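Local structure of FMN-binding domain-containing protein (Clostridium perfringens, 3O6U) at residues Leu2-Tyr7 / Lys26-Lys31; Asp6-Thr11 / Thr114-Val119; Tyr19-Ser24 / Lys99-Lys104; Glu34-Glu39 / Gln72-Leu77; Ser62-Ala67 / Asp86-Ala91. The protein is of unknown function but probably binds FMN. All coordinates share one frame; numbering follows the deposited sequence.

Contact 1. Residues Leu2-Tyr7 / Lys26-Lys31; sequences LKDGDY and KVSDGK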
# COMPACT_ATOMS: atom_id res chain seq x y z
N LEU A 2 -11.42 6.28 -14.23
CA LEU A 2 -11.40 6.40 -12.78
C LEU A 2 -12.37 7.49 -12.28
O LEU A 2 -12.24 8.66 -12.63
CB LEU A 2 -9.97 6.70 -12.30
CG LEU A 2 -9.08 5.52 -11.85
CD1 LEU A 2 -9.32 4.27 -12.67
CD2 LEU A 2 -7.61 5.94 -11.91
N LYS A 3 -13.37 7.08 -11.51
CA LYS A 3 -14.29 8.04 -10.89
C LYS A 3 -13.50 8.77 -9.77
O LYS A 3 -12.78 8.15 -8.97
CB LYS A 3 -15.49 7.33 -10.24
CG LYS A 3 -16.23 6.35 -11.14
CD LYS A 3 -16.93 7.05 -12.28
CE LYS A 3 -17.61 6.05 -13.20
NZ LYS A 3 -18.85 5.49 -12.58
N ASP A 4 -13.65 10.08 -9.73
CA ASP A 4 -12.99 10.89 -8.71
C ASP A 4 -13.49 10.51 -7.31
O ASP A 4 -14.60 10.01 -7.14
CB ASP A 4 -13.27 12.38 -8.97
CG ASP A 4 -12.48 12.93 -10.14
OD1 ASP A 4 -11.89 12.14 -10.91
OD2 ASP A 4 -12.46 14.16 -10.28
N GLY A 5 -12.65 10.75 -6.32
CA GLY A 5 -13.04 10.48 -4.95
C GLY A 5 -11.90 9.90 -4.16
O GLY A 5 -10.76 9.89 -4.64
N ASP A 6 -12.20 9.44 -2.96
CA ASP A 6 -11.20 8.80 -2.12
C ASP A 6 -11.54 7.32 -2.01
O ASP A 6 -12.70 6.97 -1.81
CB ASP A 6 -11.16 9.42 -0.71
CG ASP A 6 -10.65 10.85 -0.71
OD1 ASP A 6 -11.41 11.79 -0.40
OD2 ASP A 6 -9.47 11.07 -1.04
N TYR A 7 -10.55 6.46 -2.18
CA TYR A 7 -10.77 5.02 -2.05
C TYR A 7 -9.70 4.44 -1.14
O TYR A 7 -8.53 4.80 -1.18
CB TYR A 7 -10.78 4.33 -3.42
CG TYR A 7 -11.67 5.02 -4.42
CD1 TYR A 7 -12.97 4.61 -4.64
CD2 TYR A 7 -11.20 6.12 -5.11
CE1 TYR A 7 -13.78 5.29 -5.55
CE2 TYR A 7 -11.98 6.80 -6.01
CZ TYR A 7 -13.28 6.39 -6.23
OH TYR A 7 -14.05 7.09 -7.12
N LYS A 26 -6.42 9.11 -3.85
CA LYS A 26 -7.35 10.17 -4.17
C LYS A 26 -7.27 10.27 -5.71
O LYS A 26 -6.19 10.24 -6.31
CB LYS A 26 -6.99 11.50 -3.47
CG LYS A 26 -7.96 12.65 -3.74
CD LYS A 26 -7.55 13.95 -3.02
CE LYS A 26 -7.72 13.86 -1.51
NZ LYS A 26 -9.14 13.73 -1.09
N VAL A 27 -8.44 10.33 -6.33
CA VAL A 27 -8.52 10.42 -7.78
C VAL A 27 -9.19 11.75 -8.11
O VAL A 27 -10.29 12.04 -7.63
CB VAL A 27 -9.37 9.24 -8.37
CG1 VAL A 27 -9.41 9.35 -9.89
CG2 VAL A 27 -8.80 7.87 -7.93
N SER A 28 -8.54 12.54 -8.94
CA SER A 28 -9.07 13.85 -9.30
C SER A 28 -8.93 14.08 -10.78
O SER A 28 -7.82 14.10 -11.29
CB SER A 28 -8.33 14.96 -8.57
OG SER A 28 -8.79 16.24 -8.99
N ASP A 29 -10.05 14.29 -11.46
CA ASP A 29 -10.04 14.50 -12.90
C ASP A 29 -9.52 13.20 -13.50
O ASP A 29 -8.67 13.22 -14.39
CB ASP A 29 -9.13 15.66 -13.30
CG ASP A 29 -9.59 16.35 -14.58
OD1 ASP A 29 -10.75 16.83 -14.62
OD2 ASP A 29 -8.79 16.44 -15.54
N GLY A 30 -10.04 12.09 -12.97
CA GLY A 30 -9.68 10.76 -13.42
C GLY A 30 -8.24 10.36 -13.19
O GLY A 30 -7.73 9.43 -13.82
N LYS A 31 -7.55 11.04 -12.29
CA LYS A 31 -6.16 10.71 -12.09
C LYS A 31 -5.78 10.42 -10.64
O LYS A 31 -6.24 11.12 -9.73
CB LYS A 31 -5.28 11.85 -12.65
CG LYS A 31 -5.40 12.00 -14.17
CD LYS A 31 -4.42 13.04 -14.72
CE LYS A 31 -4.89 13.59 -16.08
NZ LYS A 31 -4.20 14.87 -16.48
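The Asp4 carboxylate turns its two oxygens toward the turn Ser28-Lys31 and receives two successive backbone N-H groups, one on each oxygen. Gly30 N meets the syn lone pair of OD1 at 2.8 Å, almost straight at 173°, while Asp29 N reaches OD2 at 2.7 Å from 29° outside the carboxylate plane. This is the open end of an antiparallel beta hairpin, strands 5-11 and 19-27, and the carboxylate ties the N-terminal lead-in to the tight turn that leaves the second strand. Both turn residues, Asp29 and Gly30, have positive phi, as in a type I' turn.

The second flat group, the Tyr7 ring, takes Val27 CG2 at an oblique approach, 3.9 Å from CE2. Val105 and Ala109 of helix 92-111 also touch this ring, and its hydroxyl donates to Lys3 O, back in its own segment. The other methyl of Val27, CG1, packs on Leu2 CB at 3.6 Å, so the valine is clasped by residues from both ends of Leu2-Tyr7. Gly5 and Val27 are the hydrogen-bonded pair of the ladder, each N-H donating to the other's carbonyl.

Asp6 and Lys26, the next, non-hydrogen-bonded pair, point to the opposite face and run side by side. Lys26 starts extended but bends at its last two torsions, which brings NZ to the syn lone pair of Asp6 OD2 at 2.7 Å.

Contact 2. Residues Asp6-Thr11 / Thr114-Val119; sequences DYTVET and TEATLV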
# COMPACT_ATOMS: atom_id res chain seq x y z
N ASP A 6 -12.20 9.44 -2.96
CA ASP A 6 -11.20 8.80 -2.12
C ASP A 6 -11.54 7.32 -2.01
O ASP A 6 -12.70 6.97 -1.81
CB ASP A 6 -11.16 9.42 -0.71
CG ASP A 6 -10.65 10.85 -0.71
OD1 ASP A 6 -11.41 11.79 -0.40
OD2 ASP A 6 -9.47 11.07 -1.04
N TYR A 7 -10.55 6.46 -2.18
CA TYR A 7 -10.77 5.02 -2.05
C TYR A 7 -9.70 4.44 -1.14
O TYR A 7 -8.53 4.80 -1.18
CB TYR A 7 -10.78 4.33 -3.42
CG TYR A 7 -11.67 5.02 -4.42
CD1 TYR A 7 -12.97 4.61 -4.64
CD2 TYR A 7 -11.20 6.12 -5.11
CE1 TYR A 7 -13.78 5.29 -5.55
CE2 TYR A 7 -11.98 6.80 -6.01
CZ TYR A 7 -13.28 6.39 -6.23
OH TYR A 7 -14.05 7.09 -7.12
N THR A 8 -10.15 3.53 -0.28
CA THR A 8 -9.30 2.89 0.69
C THR A 8 -9.52 1.39 0.66
O THR A 8 -10.65 0.89 0.63
CB THR A 8 -9.64 3.39 2.12
OG1 THR A 8 -9.18 4.73 2.27
CG2 THR A 8 -9.00 2.48 3.20
N VAL A 9 -8.42 0.66 0.65
CA VAL A 9 -8.49 -0.78 0.72
C VAL A 9 -7.54 -1.22 1.83
O VAL A 9 -6.55 -0.55 2.12
CB VAL A 9 -8.14 -1.41 -0.64
CG1 VAL A 9 -6.66 -1.38 -0.88
CG2 VAL A 9 -8.66 -2.78 -0.69
N GLU A 10 -7.86 -2.34 2.46
CA GLU A 10 -7.09 -2.86 3.58
C GLU A 10 -7.10 -4.38 3.59
O GLU A 10 -8.08 -4.99 3.19
CB GLU A 10 -7.71 -2.37 4.87
CG GLU A 10 -7.15 -3.01 6.10
CD GLU A 10 -7.66 -2.34 7.36
OE1 GLU A 10 -7.65 -1.09 7.39
OE2 GLU A 10 -8.07 -3.06 8.30
N THR A 11 -6.00 -5.00 4.04
CA THR A 11 -5.92 -6.46 4.14
C THR A 11 -6.94 -6.95 5.16
O THR A 11 -7.09 -6.36 6.23
CB THR A 11 -4.51 -6.93 4.56
OG1 THR A 11 -4.08 -6.23 5.73
CG2 THR A 11 -3.51 -6.69 3.44
N THR A 114 -17.79 3.69 -3.02
CA THR A 114 -17.35 4.56 -1.96
C THR A 114 -16.75 3.91 -0.74
O THR A 114 -15.75 4.40 -0.19
CB THR A 114 -18.52 5.52 -1.52
OG1 THR A 114 -19.78 4.82 -1.59
CG2 THR A 114 -18.59 6.74 -2.43
N GLU A 115 -17.32 2.78 -0.34
CA GLU A 115 -16.88 2.13 0.89
C GLU A 115 -15.55 1.43 0.81
O GLU A 115 -15.15 0.93 -0.23
CB GLU A 115 -17.97 1.15 1.35
CG GLU A 115 -18.53 0.28 0.23
CD GLU A 115 -19.85 0.80 -0.31
OE1 GLU A 115 -19.87 1.87 -0.97
OE2 GLU A 115 -20.89 0.14 -0.08
N ALA A 116 -14.84 1.41 1.94
CA ALA A 116 -13.55 0.75 2.04
C ALA A 116 -13.77 -0.76 1.97
O ALA A 116 -14.69 -1.30 2.60
CB ALA A 116 -12.89 1.10 3.36
N THR A 117 -12.91 -1.45 1.23
CA THR A 117 -13.05 -2.89 1.12
C THR A 117 -11.84 -3.62 1.65
O THR A 117 -10.75 -3.06 1.76
CB THR A 117 -13.32 -3.33 -0.33
OG1 THR A 117 -12.28 -2.83 -1.17
CG2 THR A 117 -14.65 -2.80 -0.82
N LEU A 118 -12.08 -4.87 2.01
CA LEU A 118 -11.07 -5.74 2.55
C LEU A 118 -10.54 -6.61 1.45
O LEU A 118 -11.30 -7.12 0.62
CB LEU A 118 -11.65 -6.61 3.65
CG LEU A 118 -12.13 -5.86 4.90
CD1 LEU A 118 -12.53 -6.90 5.95
CD2 LEU A 118 -11.04 -4.90 5.41
N VAL A 119 -9.22 -6.75 1.41
CA VAL A 119 -8.59 -7.62 0.43
C VAL A 119 -7.93 -8.77 1.18
O VAL A 119 -7.15 -8.56 2.11
CB VAL A 119 -7.58 -6.86 -0.42
CG1 VAL A 119 -6.77 -7.84 -1.25
CG2 VAL A 119 -8.32 -5.89 -1.32
O HOH W 1 -14.82 6.77 -0.05
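Val9 CG2 lies against Thr117 OG1 at 3.7 Å, on the face of the sheet that both side chains share. The valine chi1 of 76° leaves CG2 anti to the backbone N, turned toward the neighbouring strand. Thr117 OG1 is hydrogen-bonded to Asn108 of helix 92-111, the helix whose Leu101 touches both Val9 and Val119. Val119 is on this face too and approaches Val9 obliquely, though the modelled spacing of their CG2 methyls is too short to trust.

On the other face Leu118 lies beside Glu10, with CD2 3.7 Å from Glu10 O, and Thr8 CG2 sits 4.1 Å from Ala116 CB.

Backbone bonds hold these pairs in step. Val119 N donates to Glu10 O at 2.8 Å and Glu10 N to Thr117 O at 3.1 Å, whereas the bond from Thr117 N to Thr8 O is weak. Toward Asp6 the chains part, and a water spans the opening by donating to Asp6 O (2.8 Å) and Thr114 O. The residue pairs 9 with 117, 10 with 118 and 11 with 119 define a short parallel edge strand, added to an otherwise antiparallel sheet after the chain has returned along helix 92-111.

Contact 3. Residues Tyr19-Ser24 / Lys99-Lys104; sequences YKAKLS and KKLAEK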
# COMPACT_ATOMS: atom_id res chain seq x y z
N TYR A 19 0.96 -7.60 11.26
CA TYR A 19 0.76 -6.37 10.50
C TYR A 19 -0.30 -6.47 9.42
O TYR A 19 -0.41 -7.48 8.73
CB TYR A 19 2.03 -5.95 9.79
CG TYR A 19 3.13 -5.59 10.72
CD1 TYR A 19 3.17 -4.34 11.34
CD2 TYR A 19 4.14 -6.51 11.01
CE1 TYR A 19 4.19 -4.02 12.21
CE2 TYR A 19 5.16 -6.21 11.87
CZ TYR A 19 5.19 -4.96 12.47
OH TYR A 19 6.24 -4.67 13.33
N LYS A 20 -1.09 -5.42 9.33
CA LYS A 20 -2.05 -5.31 8.24
C LYS A 20 -1.50 -4.23 7.30
O LYS A 20 -0.56 -3.52 7.64
CB LYS A 20 -3.41 -4.84 8.73
CG LYS A 20 -4.21 -5.91 9.41
CD LYS A 20 -5.50 -5.33 9.92
CE LYS A 20 -6.38 -6.41 10.53
NZ LYS A 20 -7.67 -5.83 11.01
N ALA A 21 -2.09 -4.14 6.12
CA ALA A 21 -1.69 -3.08 5.20
C ALA A 21 -2.90 -2.34 4.60
O ALA A 21 -3.93 -2.93 4.25
CB ALA A 21 -0.74 -3.59 4.13
N LYS A 22 -2.71 -1.04 4.47
CA LYS A 22 -3.72 -0.12 4.02
C LYS A 22 -3.24 0.72 2.85
O LYS A 22 -2.11 1.21 2.87
CB LYS A 22 -4.03 0.81 5.20
CG LYS A 22 -5.43 1.32 5.27
CD LYS A 22 -5.57 2.39 6.32
CE LYS A 22 -6.85 3.17 6.10
NZ LYS A 22 -7.48 3.58 7.39
N LEU A 23 -4.07 0.84 1.83
CA LEU A 23 -3.75 1.71 0.71
C LEU A 23 -4.89 2.69 0.48
O LEU A 23 -6.04 2.28 0.31
CB LEU A 23 -3.51 0.92 -0.58
CG LEU A 23 -3.35 1.74 -1.87
CD1 LEU A 23 -2.20 2.75 -1.73
CD2 LEU A 23 -3.11 0.79 -3.04
N SER A 24 -4.57 3.99 0.52
CA SER A 24 -5.56 4.99 0.20
C SER A 24 -5.12 5.76 -1.03
O SER A 24 -3.93 5.98 -1.25
CB SER A 24 -5.77 6.01 1.32
OG SER A 24 -6.69 5.52 2.26
N LYS A 99 0.95 -4.26 -4.66
CA LYS A 99 0.37 -4.42 -5.98
C LYS A 99 -1.04 -4.99 -5.92
O LYS A 99 -1.92 -4.49 -6.63
CB LYS A 99 1.28 -5.28 -6.89
CG LYS A 99 2.59 -4.54 -7.25
CD LYS A 99 3.59 -5.37 -8.07
CE LYS A 99 3.04 -5.68 -9.45
NZ LYS A 99 4.11 -6.05 -10.42
N LYS A 100 -1.30 -5.98 -5.06
CA LYS A 100 -2.66 -6.54 -4.96
C LYS A 100 -3.69 -5.49 -4.47
O LYS A 100 -4.78 -5.39 -5.03
CB LYS A 100 -2.67 -7.78 -4.06
CG LYS A 100 -1.95 -9.00 -4.67
CD LYS A 100 -2.03 -10.23 -3.75
CE LYS A 100 -1.28 -11.45 -4.31
NZ LYS A 100 0.10 -11.61 -3.74
N LEU A 101 -3.32 -4.72 -3.45
CA LEU A 101 -4.17 -3.64 -2.92
C LEU A 101 -4.41 -2.57 -4.01
O LEU A 101 -5.53 -2.08 -4.17
CB LEU A 101 -3.52 -3.03 -1.67
CG LEU A 101 -3.46 -3.95 -0.44
CD1 LEU A 101 -2.75 -3.27 0.72
CD2 LEU A 101 -4.85 -4.34 -0.04
N ALA A 102 -3.37 -2.20 -4.76
CA ALA A 102 -3.57 -1.27 -5.88
C ALA A 102 -4.56 -1.83 -6.93
O ALA A 102 -5.43 -1.09 -7.40
CB ALA A 102 -2.23 -0.94 -6.54
N GLU A 103 -4.44 -3.11 -7.30
CA GLU A 103 -5.38 -3.67 -8.28
C GLU A 103 -6.81 -3.52 -7.74
O GLU A 103 -7.69 -3.04 -8.45
CB GLU A 103 -5.08 -5.16 -8.56
CG GLU A 103 -3.65 -5.39 -9.08
CD GLU A 103 -3.24 -6.86 -9.17
OE1 GLU A 103 -4.12 -7.74 -9.22
OE2 GLU A 103 -2.01 -7.12 -9.21
N LYS A 104 -7.03 -3.88 -6.48
CA LYS A 104 -8.37 -3.78 -5.94
C LYS A 104 -8.86 -2.35 -5.73
O LYS A 104 -10.02 -2.07 -6.00
CB LYS A 104 -8.50 -4.58 -4.64
CG LYS A 104 -9.94 -4.63 -4.15
CD LYS A 104 -10.82 -5.37 -5.15
CE LYS A 104 -12.24 -5.57 -4.63
NZ LYS A 104 -13.10 -6.37 -5.56
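Leu23 CD2 is the bump that fits the helix: it settles on the backbone between Leu101 and Ala102, 3.5 Å from both Ala102 N and Ala102 CA. The side chain of Leu101 walls this shallow hollow on one side, its CB 4.1 Å from Leu23 CD2, and the Ala102 methyl is another wall, with CB at 4.0 Å. Because Ala102 carries nothing beyond CB, the leucine methyl can come right down onto the helix backbone.

The fit is reciprocal. Leu101 reaches from the helix toward the strand, and its CD1 lies against the Ala21 methyl and carbonyl, 4.0 Å from Ala21 CB and 3.7 Å from Ala21 O. Leu23 has CG anti to the backbone N (chi1 172°), which carries CD2 to the helix; in Leu101, chi2 of 177° extends CD1 toward Ala21.

Carbon packing makes up the contact, and it is close to the centre of the protein. Around it, Leu101 also touches Val9 and Tyr37 from the flanking strands, and Leu23 touches Phe98 and Val105, one helical turn to either side of Leu101 and Ala102. Lys22, between the two inward residues, points from the opposite face of the strand.

The short axes approach to 8.8 Å and cross at -42°. This is the helix-on-sheet packing of a two-layer alpha/beta sandwich: helix 92-111 lies over one face of the sheet, with leucines and alanines interlocked across the interface.

Contact 4. Residues Glu34-Glu39 / Gln72-Leu77; sequences EAKYNE and QLEKAL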
# COMPACT_ATOMS: atom_id res chain seq x y z
N GLU A 34 -3.15 11.33 -5.09
CA GLU A 34 -2.54 11.10 -3.78
C GLU A 34 -2.56 9.58 -3.56
O GLU A 34 -3.50 8.90 -3.97
CB GLU A 34 -3.33 11.75 -2.65
CG GLU A 34 -3.75 13.19 -2.85
CD GLU A 34 -2.69 14.20 -2.46
OE1 GLU A 34 -1.89 13.90 -1.53
OE2 GLU A 34 -2.67 15.29 -3.07
N ALA A 35 -1.52 9.06 -2.94
CA ALA A 35 -1.45 7.64 -2.64
C ALA A 35 -0.79 7.45 -1.26
O ALA A 35 0.34 7.91 -1.05
CB ALA A 35 -0.66 6.91 -3.71
N LYS A 36 -1.50 6.81 -0.33
CA LYS A 36 -0.98 6.57 1.03
C LYS A 36 -0.98 5.08 1.39
O LYS A 36 -2.02 4.44 1.49
CB LYS A 36 -1.78 7.36 2.08
CG LYS A 36 -1.19 7.29 3.51
CD LYS A 36 -1.39 8.59 4.31
CE LYS A 36 -1.99 8.39 5.71
NZ LYS A 36 -1.15 7.59 6.66
N TYR A 37 0.21 4.53 1.56
CA TYR A 37 0.31 3.11 1.89
C TYR A 37 1.06 2.85 3.19
O TYR A 37 2.19 3.30 3.37
CB TYR A 37 1.00 2.35 0.73
CG TYR A 37 1.33 0.91 1.03
CD1 TYR A 37 0.36 -0.08 0.95
CD2 TYR A 37 2.63 0.54 1.40
CE1 TYR A 37 0.67 -1.42 1.22
CE2 TYR A 37 2.94 -0.79 1.68
CZ TYR A 37 1.96 -1.76 1.59
OH TYR A 37 2.26 -3.08 1.85
N ASN A 38 0.43 2.11 4.09
CA ASN A 38 1.03 1.77 5.36
C ASN A 38 0.83 0.35 5.83
O ASN A 38 -0.29 -0.17 5.81
CB ASN A 38 0.47 2.66 6.48
CG ASN A 38 0.92 4.09 6.39
OD1 ASN A 38 2.06 4.41 6.69
ND2 ASN A 38 0.01 4.95 5.97
N GLU A 39 1.94 -0.28 6.23
CA GLU A 39 1.88 -1.56 6.92
C GLU A 39 1.79 -1.08 8.40
O GLU A 39 2.36 -0.06 8.78
CB GLU A 39 3.09 -2.41 6.64
CG GLU A 39 3.10 -2.83 5.15
CD GLU A 39 4.44 -3.34 4.66
OE1 GLU A 39 5.39 -3.40 5.47
OE2 GLU A 39 4.54 -3.69 3.47
N GLN A 72 8.17 5.03 -1.63
CA GLN A 72 8.51 4.74 -3.03
C GLN A 72 7.33 4.12 -3.77
O GLN A 72 7.00 4.54 -4.88
CB GLN A 72 9.73 3.82 -3.12
CG GLN A 72 11.00 4.59 -2.81
CD GLN A 72 12.25 3.74 -2.85
OE1 GLN A 72 12.36 2.80 -3.63
NE2 GLN A 72 13.23 4.10 -2.01
N LEU A 73 6.68 3.14 -3.13
CA LEU A 73 5.54 2.46 -3.74
C LEU A 73 4.43 3.46 -4.04
O LEU A 73 3.79 3.40 -5.11
CB LEU A 73 5.05 1.35 -2.80
CG LEU A 73 6.10 0.24 -2.62
CD1 LEU A 73 5.75 -0.62 -1.43
CD2 LEU A 73 6.17 -0.61 -3.87
N GLU A 74 4.22 4.37 -3.11
CA GLU A 74 3.21 5.40 -3.28
C GLU A 74 3.48 6.22 -4.54
O GLU A 74 2.57 6.44 -5.35
CB GLU A 74 3.20 6.35 -2.07
CG GLU A 74 2.73 5.73 -0.75
CD GLU A 74 2.82 6.71 0.41
OE1 GLU A 74 3.26 7.85 0.19
OE2 GLU A 74 2.45 6.34 1.55
N LYS A 75 4.73 6.66 -4.71
CA LYS A 75 5.08 7.49 -5.86
C LYS A 75 5.00 6.76 -7.18
O LYS A 75 4.47 7.29 -8.16
CB LYS A 75 6.48 8.08 -5.68
CG LYS A 75 6.63 8.97 -4.48
CD LYS A 75 8.08 9.38 -4.34
CE LYS A 75 8.44 9.72 -2.89
NZ LYS A 75 9.14 8.59 -2.19
N ALA A 76 5.53 5.54 -7.20
CA ALA A 76 5.52 4.71 -8.40
C ALA A 76 4.10 4.49 -8.88
O ALA A 76 3.85 4.38 -10.07
CB ALA A 76 6.19 3.36 -8.14
N LEU A 77 3.16 4.42 -7.94
CA LEU A 77 1.75 4.24 -8.28
C LEU A 77 1.26 5.50 -8.98
O LEU A 77 0.61 5.43 -10.02
CB LEU A 77 0.93 4.01 -7.01
CG LEU A 77 -0.58 3.81 -7.20
CD1 LEU A 77 -0.85 2.64 -8.16
CD2 LEU A 77 -1.23 3.56 -5.86
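Strand 34-39 and helix 72-77 run roughly antiparallel, their short axes 150° apart and 7.6 Å at closest approach, with Ala35 and Glu74 the nearest CA pair. Glu74 carries the main polar link. Its chain is extended beyond CG and runs up beside the strand, where OE2 accepts from Tyr37 N at 2.9 Å. The bond is straight (169°) but comes to the anti side of the oxygen, 31° out of the carboxylate plane. Arg49 forms a salt bridge to the same OE2, which probably keeps the glutamate ionised. The other oxygen, OE1, lies 3.2 Å from Ala35 O; both are acceptors and do not bond.

Strand 32-41 is an outermost strand of the sheet. Lys36 and Asn38 pair with strand 19-27, so the N-H of Tyr37 faces outward, and the helix carboxylate answers it in place of another strand; Glu70, one turn earlier in the helix, does the same for Glu39 N.

Beside this polar seam the apolar side chains close up. The Ala35 methyl is 3.7 Å from Glu74 O and 4.0 Å from Leu77 CD2. Leu73 runs alongside Tyr37 in the same direction, its CD1 4.2 Å from Tyr37 CE2. With CG anti to the backbone N, the tyrosine ring leans over the sheet toward Phe98, and its hydroxyl donates to the anti lone pair of Glu39 OE2 at 2.9 Å.

Contact 5. Residues Ser62-Ala67 / Asp86-Ala91; sequences SGIGPA and DVITGA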
# COMPACT_ATOMS: atom_id res chain seq x y z
N SER A 62 18.30 -6.76 3.98
CA SER A 62 18.06 -6.65 2.54
C SER A 62 18.57 -5.36 1.95
O SER A 62 18.72 -5.26 0.74
CB SER A 62 16.56 -6.72 2.28
OG SER A 62 15.96 -5.45 2.56
N GLY A 63 18.77 -4.37 2.80
CA GLY A 63 19.20 -3.06 2.35
C GLY A 63 18.08 -2.01 2.28
O GLY A 63 18.34 -0.88 1.83
N ILE A 64 16.86 -2.35 2.70
CA ILE A 64 15.74 -1.39 2.63
C ILE A 64 14.48 -1.74 3.44
O ILE A 64 13.97 -2.86 3.37
CB ILE A 64 15.33 -1.11 1.11
CG1 ILE A 64 14.51 0.18 1.02
CG2 ILE A 64 14.53 -2.27 0.52
CD1 ILE A 64 13.90 0.42 -0.37
N GLY A 65 14.00 -0.74 4.19
CA GLY A 65 12.82 -0.87 5.02
C GLY A 65 11.63 0.01 4.63
O GLY A 65 11.73 0.87 3.74
N PRO A 66 10.51 -0.15 5.37
CA PRO A 66 9.25 0.59 5.14
C PRO A 66 9.37 2.09 4.97
O PRO A 66 8.74 2.68 4.10
CB PRO A 66 8.39 0.23 6.37
CG PRO A 66 9.09 -0.95 7.00
CD PRO A 66 10.54 -0.77 6.70
N ALA A 67 10.19 2.66 5.83
CA ALA A 67 10.48 4.09 5.84
C ALA A 67 10.90 4.51 4.44
O ALA A 67 10.56 5.61 4.00
CB ALA A 67 11.56 4.38 6.86
N ASP A 86 6.99 -1.94 -10.78
CA ASP A 86 8.15 -2.83 -10.66
C ASP A 86 8.38 -3.11 -9.18
O ASP A 86 8.30 -2.20 -8.36
CB ASP A 86 9.40 -2.16 -11.24
CG ASP A 86 9.13 -1.42 -12.55
OD1 ASP A 86 8.51 -2.01 -13.46
OD2 ASP A 86 9.55 -0.25 -12.66
N VAL A 87 8.68 -4.36 -8.82
CA VAL A 87 8.88 -4.62 -7.41
C VAL A 87 10.15 -3.92 -6.96
O VAL A 87 10.99 -3.57 -7.78
CB VAL A 87 8.85 -6.16 -7.08
CG1 VAL A 87 7.71 -6.82 -7.84
CG2 VAL A 87 10.16 -6.83 -7.36
N ILE A 88 10.25 -3.61 -5.67
CA ILE A 88 11.45 -2.95 -5.18
C ILE A 88 12.40 -3.99 -4.57
O ILE A 88 12.07 -4.71 -3.62
CB ILE A 88 11.12 -1.83 -4.15
CG1 ILE A 88 10.44 -0.66 -4.86
CG2 ILE A 88 12.39 -1.35 -3.46
CD1 ILE A 88 9.58 0.19 -3.93
N THR A 89 13.58 -4.07 -5.16
CA THR A 89 14.64 -4.97 -4.73
C THR A 89 14.86 -4.87 -3.23
O THR A 89 15.17 -3.79 -2.72
CB THR A 89 15.98 -4.58 -5.41
OG1 THR A 89 15.73 -4.14 -6.75
CG2 THR A 89 16.95 -5.76 -5.42
N GLY A 90 14.68 -6.00 -2.54
CA GLY A 90 14.90 -6.05 -1.10
C GLY A 90 13.63 -5.85 -0.29
O GLY A 90 13.66 -5.84 0.95
N ALA A 91 12.52 -5.70 -1.00
CA ALA A 91 11.21 -5.48 -0.39
C ALA A 91 10.20 -6.02 -1.39
O ALA A 91 9.25 -5.34 -1.75
CB ALA A 91 10.97 -3.97 -0.15
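Ile64 and Gly90 make the tight part of this contact. The CG2 methyl of Ile64 packs against the turn Ile88-Ala91 where Thr89 O, Gly90 O and the Ala91 methyl face it, 3.6 Å from Thr89 O, 3.7 Å from Gly90 O and 4.0 Å from Ala91 CB. Its longer branch, with CG1 anti to the backbone N, carries CD1 across to Ile88 CG2 at 3.9 Å, and the two isoleucines meet at about a right angle. Leu73 and Gln72 of helix 66-80 pack on the far end of Ile88. Gly90, with phi 95°, takes the third position of a type II turn whose closing bond runs from Ala91 N to Ile88 O at 2.8 Å. Ser95 of helix 92-111 binds both Ile88 N and Ala91 O, securing the turn to the helix that Ala91 precedes as N-cap residue.

Next to this apolar knot Ser62 supplies the cross-link. Its hydroxyl donates to Gly90 O at 2.8 Å, in the carbonyl plane on a lone pair, and the same oxygen accepts from Ile64 N at 3.2 Å, an ST turn that folds the chain back after helix 52-62. Met58 O is a further partner of this hydroxyl.

The outer side is much looser: Thr89 is exposed, and its side chain stays well clear of Ser62-Ala67.

Thr89, Gly90, Ala91 and Thr92 match the S/T-G-A-T motif whose last threonine carries covalently bound FMN in relatives such as NqrC and RnfG, so this turn at a helix start is consistent with a flavin-attachment site.

How the contacts relate
From the N terminus, contact 1 closes first, joining the start of strand 5-11 to the end of strand 19-27. Contact 2 begins on the same strand and closes last, the chain returning from helix 92-111 to the sheet; the wide loop it closes contains contacts 3, 4 and 5. Contact 3 starts within the loop of contact 1 and ends beyond it, so these two cross, and it sets helix 92-111 on central strand 19-27. Within its span, contact 4 joins edge strand 32-41 to helix 66-80, and contact 5 crosses contact 4, linking the lead-in of that helix to the loop before helix 92-111. Ile88 of contact 5 packs on Leu73 of contact 4.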